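Local atomic coordinates of Lactamase_B domain-containing protein (Bacillus lehensis G1, PDB entry 7EV5), a protein that probably acts as a dizinc hydrolase of the metallo-beta-lactamase fold, resembling both B3 beta-lactamases and glyoxalase II. Residues L17-F27 with T117-V125. Residues are numbered along the deposited sequence; the frame is centred on the assembly and turned at random. Where two conformers were deposited one is given.
Sequences LYNDDKEAVIF and TIGTFTFSV
The F121 ring pushes into a hollow of the hairpin 17-27, joining the two beta sheets of the αββα sandwich that defines the metallo-beta-lactamase fold. It is the largest bump of hairpin 117-125, which packs against its counterpart largely through side chains; strands 23-27 and 121-125 run 31° apart with axes 9.7 Å apart at their closest. The hollow is built by the side chains of L17, N19 and V25 and by the backbone of Y18 and E23. V25 CG2 presses on one ring face, 3.9 Å from the F121 centroid in a CH-pi contact, while the leading atom F121 CZ reaches to 3.6 Å from E23 O at the ring's edge. V25 is forked: with CG1 anti to the backbone N (chi1 -178°), CG2 serves F121 and CG1 turns to F123. L17 CD2 likewise fills the notch between the two phenylalanines, 3.7 Å from F123 CE1 at the edge of that ring. Deeper, on the side nearer the zinc site, the edge of F27 meets the face of F123 in an offset edge-to-face pair, planes at 85°; F147 stacks on F27. Toward the turns the apolar seam gives way to water. N19 ND2 donates an almost straight bond to the anti lone pair of E23 OE1, and two waters link E23 OE1 to T120. Another water, accepting from N19 ND2 at 3.0 Å, lies over the centre of the F121 face opposite V25 CG2.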
# COMPACT_ATOMS: atom_id res chain seq x y z
N LEU A 17 -1.53 10.34 -4.23
CA LEU A 17 -0.61 10.90 -5.21
C LEU A 17 -1.42 11.69 -6.22
O LEU A 17 -2.46 11.22 -6.69
CB LEU A 17 0.12 9.75 -5.92
CG LEU A 17 1.11 10.10 -7.04
CD1 LEU A 17 2.34 10.84 -6.51
CD2 LEU A 17 1.51 8.83 -7.79
N TYR A 18 -0.96 12.89 -6.56
CA TYR A 18 -1.74 13.76 -7.44
C TYR A 18 -0.82 14.45 -8.44
O TYR A 18 0.41 14.38 -8.34
CB TYR A 18 -2.57 14.78 -6.64
CG TYR A 18 -1.76 15.54 -5.62
CD1 TYR A 18 -1.02 16.66 -5.99
CD2 TYR A 18 -1.72 15.15 -4.28
CE1 TYR A 18 -0.27 17.36 -5.07
CE2 TYR A 18 -0.97 15.84 -3.36
CZ TYR A 18 -0.26 16.95 -3.76
OH TYR A 18 0.49 17.66 -2.85
N ASN A 19 -1.45 15.10 -9.42
CA ASN A 19 -0.76 15.88 -10.44
C ASN A 19 -1.34 17.29 -10.47
O ASN A 19 -2.28 17.61 -9.73
CB ASN A 19 -0.80 15.20 -11.82
CG ASN A 19 -2.22 15.03 -12.38
OD1 ASN A 19 -3.16 15.71 -11.97
ND2 ASN A 19 -2.37 14.12 -13.35
N ASP A 20 -0.78 18.13 -11.34
CA ASP A 20 -1.23 19.52 -11.41
C ASP A 20 -2.64 19.65 -11.96
O ASP A 20 -3.31 20.65 -11.66
CB ASP A 20 -0.23 20.37 -12.21
CG ASP A 20 1.07 20.59 -11.46
OD1 ASP A 20 1.14 20.26 -10.26
OD2 ASP A 20 2.03 21.10 -12.08
N ASP A 21 -3.11 18.68 -12.73
CA ASP A 21 -4.48 18.64 -13.23
C ASP A 21 -5.49 18.17 -12.18
O ASP A 21 -6.65 17.94 -12.53
CB ASP A 21 -4.59 17.74 -14.47
CG ASP A 21 -3.88 18.32 -15.68
OD1 ASP A 21 -3.57 17.54 -16.61
OD2 ASP A 21 -3.65 19.54 -15.70
N LYS A 22 -5.05 18.00 -10.93
CA LYS A 22 -5.89 17.61 -9.80
C LYS A 22 -6.49 16.21 -9.93
O LYS A 22 -7.52 15.91 -9.33
CB LYS A 22 -6.95 18.67 -9.46
CG LYS A 22 -6.35 19.96 -8.91
CD LYS A 22 -6.99 20.36 -7.59
CE LYS A 22 -6.23 21.48 -6.91
NZ LYS A 22 -6.01 21.22 -5.46
N GLU A 23 -5.85 15.34 -10.70
CA GLU A 23 -6.18 13.93 -10.71
C GLU A 23 -5.35 13.22 -9.66
O GLU A 23 -4.28 13.69 -9.27
CB GLU A 23 -5.89 13.33 -12.08
CG GLU A 23 -6.68 13.97 -13.20
CD GLU A 23 -6.14 13.60 -14.57
OE1 GLU A 23 -4.90 13.58 -14.74
OE2 GLU A 23 -6.96 13.32 -15.47
N ALA A 24 -5.85 12.07 -9.20
CA ALA A 24 -5.21 11.46 -8.05
C ALA A 24 -5.28 9.94 -8.10
O ALA A 24 -6.20 9.35 -8.69
CB ALA A 24 -5.86 11.94 -6.75
N VAL A 25 -4.32 9.32 -7.42
CA VAL A 25 -4.27 7.88 -7.19
C VAL A 25 -4.24 7.67 -5.68
O VAL A 25 -3.47 8.33 -4.97
CB VAL A 25 -3.02 7.25 -7.86
CG1 VAL A 25 -2.98 5.74 -7.65
CG2 VAL A 25 -3.02 7.56 -9.34
N ILE A 26 -5.09 6.76 -5.19
CA ILE A 26 -5.24 6.49 -3.76
C ILE A 26 -4.58 5.16 -3.46
O ILE A 26 -4.85 4.17 -4.15
CB ILE A 26 -6.72 6.45 -3.36
CG1 ILE A 26 -7.42 7.79 -3.67
CG2 ILE A 26 -6.85 6.07 -1.89
CD1 ILE A 26 -8.94 7.74 -3.50
N PHE A 27 -3.74 5.11 -2.42
CA PHE A 27 -3.13 3.87 -1.95
C PHE A 27 -3.65 3.55 -0.56
O PHE A 27 -3.69 4.43 0.31
CB PHE A 27 -1.61 4.01 -1.85
CG PHE A 27 -0.95 4.26 -3.17
CD1 PHE A 27 -0.45 3.22 -3.92
CD2 PHE A 27 -0.86 5.55 -3.67
CE1 PHE A 27 0.14 3.45 -5.14
CE2 PHE A 27 -0.27 5.79 -4.90
CZ PHE A 27 0.24 4.74 -5.63
N THR A 117 -0.09 1.68 -15.70
CA THR A 117 -0.39 3.07 -16.00
C THR A 117 -1.83 3.39 -15.59
O THR A 117 -2.76 2.71 -16.04
CB THR A 117 -0.15 3.38 -17.47
OG1 THR A 117 1.25 3.23 -17.75
CG2 THR A 117 -0.56 4.81 -17.79
N ILE A 118 -1.99 4.39 -14.74
CA ILE A 118 -3.29 4.87 -14.28
C ILE A 118 -3.41 6.30 -14.79
O ILE A 118 -2.78 7.21 -14.24
CB ILE A 118 -3.41 4.83 -12.74
CG1 ILE A 118 -3.17 3.41 -12.19
CG2 ILE A 118 -4.77 5.38 -12.30
CD1 ILE A 118 -4.23 2.39 -12.58
N GLY A 119 -4.21 6.51 -15.82
CA GLY A 119 -4.26 7.83 -16.43
C GLY A 119 -2.88 8.18 -16.97
O GLY A 119 -2.30 7.43 -17.76
N THR A 120 -2.32 9.31 -16.54
CA THR A 120 -0.96 9.66 -16.91
C THR A 120 0.07 9.31 -15.84
O THR A 120 1.24 9.68 -15.97
CB THR A 120 -0.84 11.13 -17.32
OG1 THR A 120 -1.39 11.96 -16.29
CG2 THR A 120 -1.56 11.39 -18.64
N PHE A 121 -0.33 8.61 -14.78
CA PHE A 121 0.62 8.14 -13.77
C PHE A 121 1.13 6.77 -14.19
O PHE A 121 0.35 5.83 -14.35
CB PHE A 121 -0.06 7.98 -12.41
CG PHE A 121 -0.70 9.24 -11.88
CD1 PHE A 121 0.02 10.12 -11.09
CD2 PHE A 121 -2.03 9.51 -12.15
CE1 PHE A 121 -0.59 11.26 -10.58
CE2 PHE A 121 -2.64 10.66 -11.65
CZ PHE A 121 -1.91 11.53 -10.86
N THR A 122 2.45 6.64 -14.36
CA THR A 122 3.03 5.34 -14.63
C THR A 122 3.84 4.86 -13.44
O THR A 122 4.57 5.63 -12.81
CB THR A 122 3.87 5.34 -15.91
OG1 THR A 122 3.04 5.72 -17.01
CG2 THR A 122 4.42 3.94 -16.19
N PHE A 123 3.68 3.58 -13.13
CA PHE A 123 4.35 2.94 -12.01
C PHE A 123 5.10 1.72 -12.50
O PHE A 123 4.64 1.03 -13.42
CB PHE A 123 3.33 2.45 -10.98
CG PHE A 123 2.43 3.53 -10.46
CD1 PHE A 123 2.86 4.37 -9.44
CD2 PHE A 123 1.17 3.70 -10.98
CE1 PHE A 123 2.02 5.37 -8.96
CE2 PHE A 123 0.33 4.69 -10.51
CZ PHE A 123 0.75 5.52 -9.50
N SER A 124 6.25 1.48 -11.91
CA SER A 124 6.88 0.17 -11.95
C SER A 124 6.33 -0.64 -10.78
O SER A 124 6.19 -0.13 -9.67
CB SER A 124 8.40 0.29 -11.82
OG SER A 124 8.97 0.78 -13.02
N VAL A 125 6.01 -1.90 -11.04
CA VAL A 125 5.38 -2.75 -10.03
C VAL A 125 6.34 -3.87 -9.67
O VAL A 125 6.83 -4.60 -10.54
CB VAL A 125 4.05 -3.32 -10.54
CG1 VAL A 125 3.47 -4.27 -9.52
CG2 VAL A 125 3.09 -2.19 -10.88
O HOH W 1 -0.17 12.21 -14.08
O HOH W 2 -4.04 10.88 -15.19
O HOH W 3 -3.13 13.96 -16.87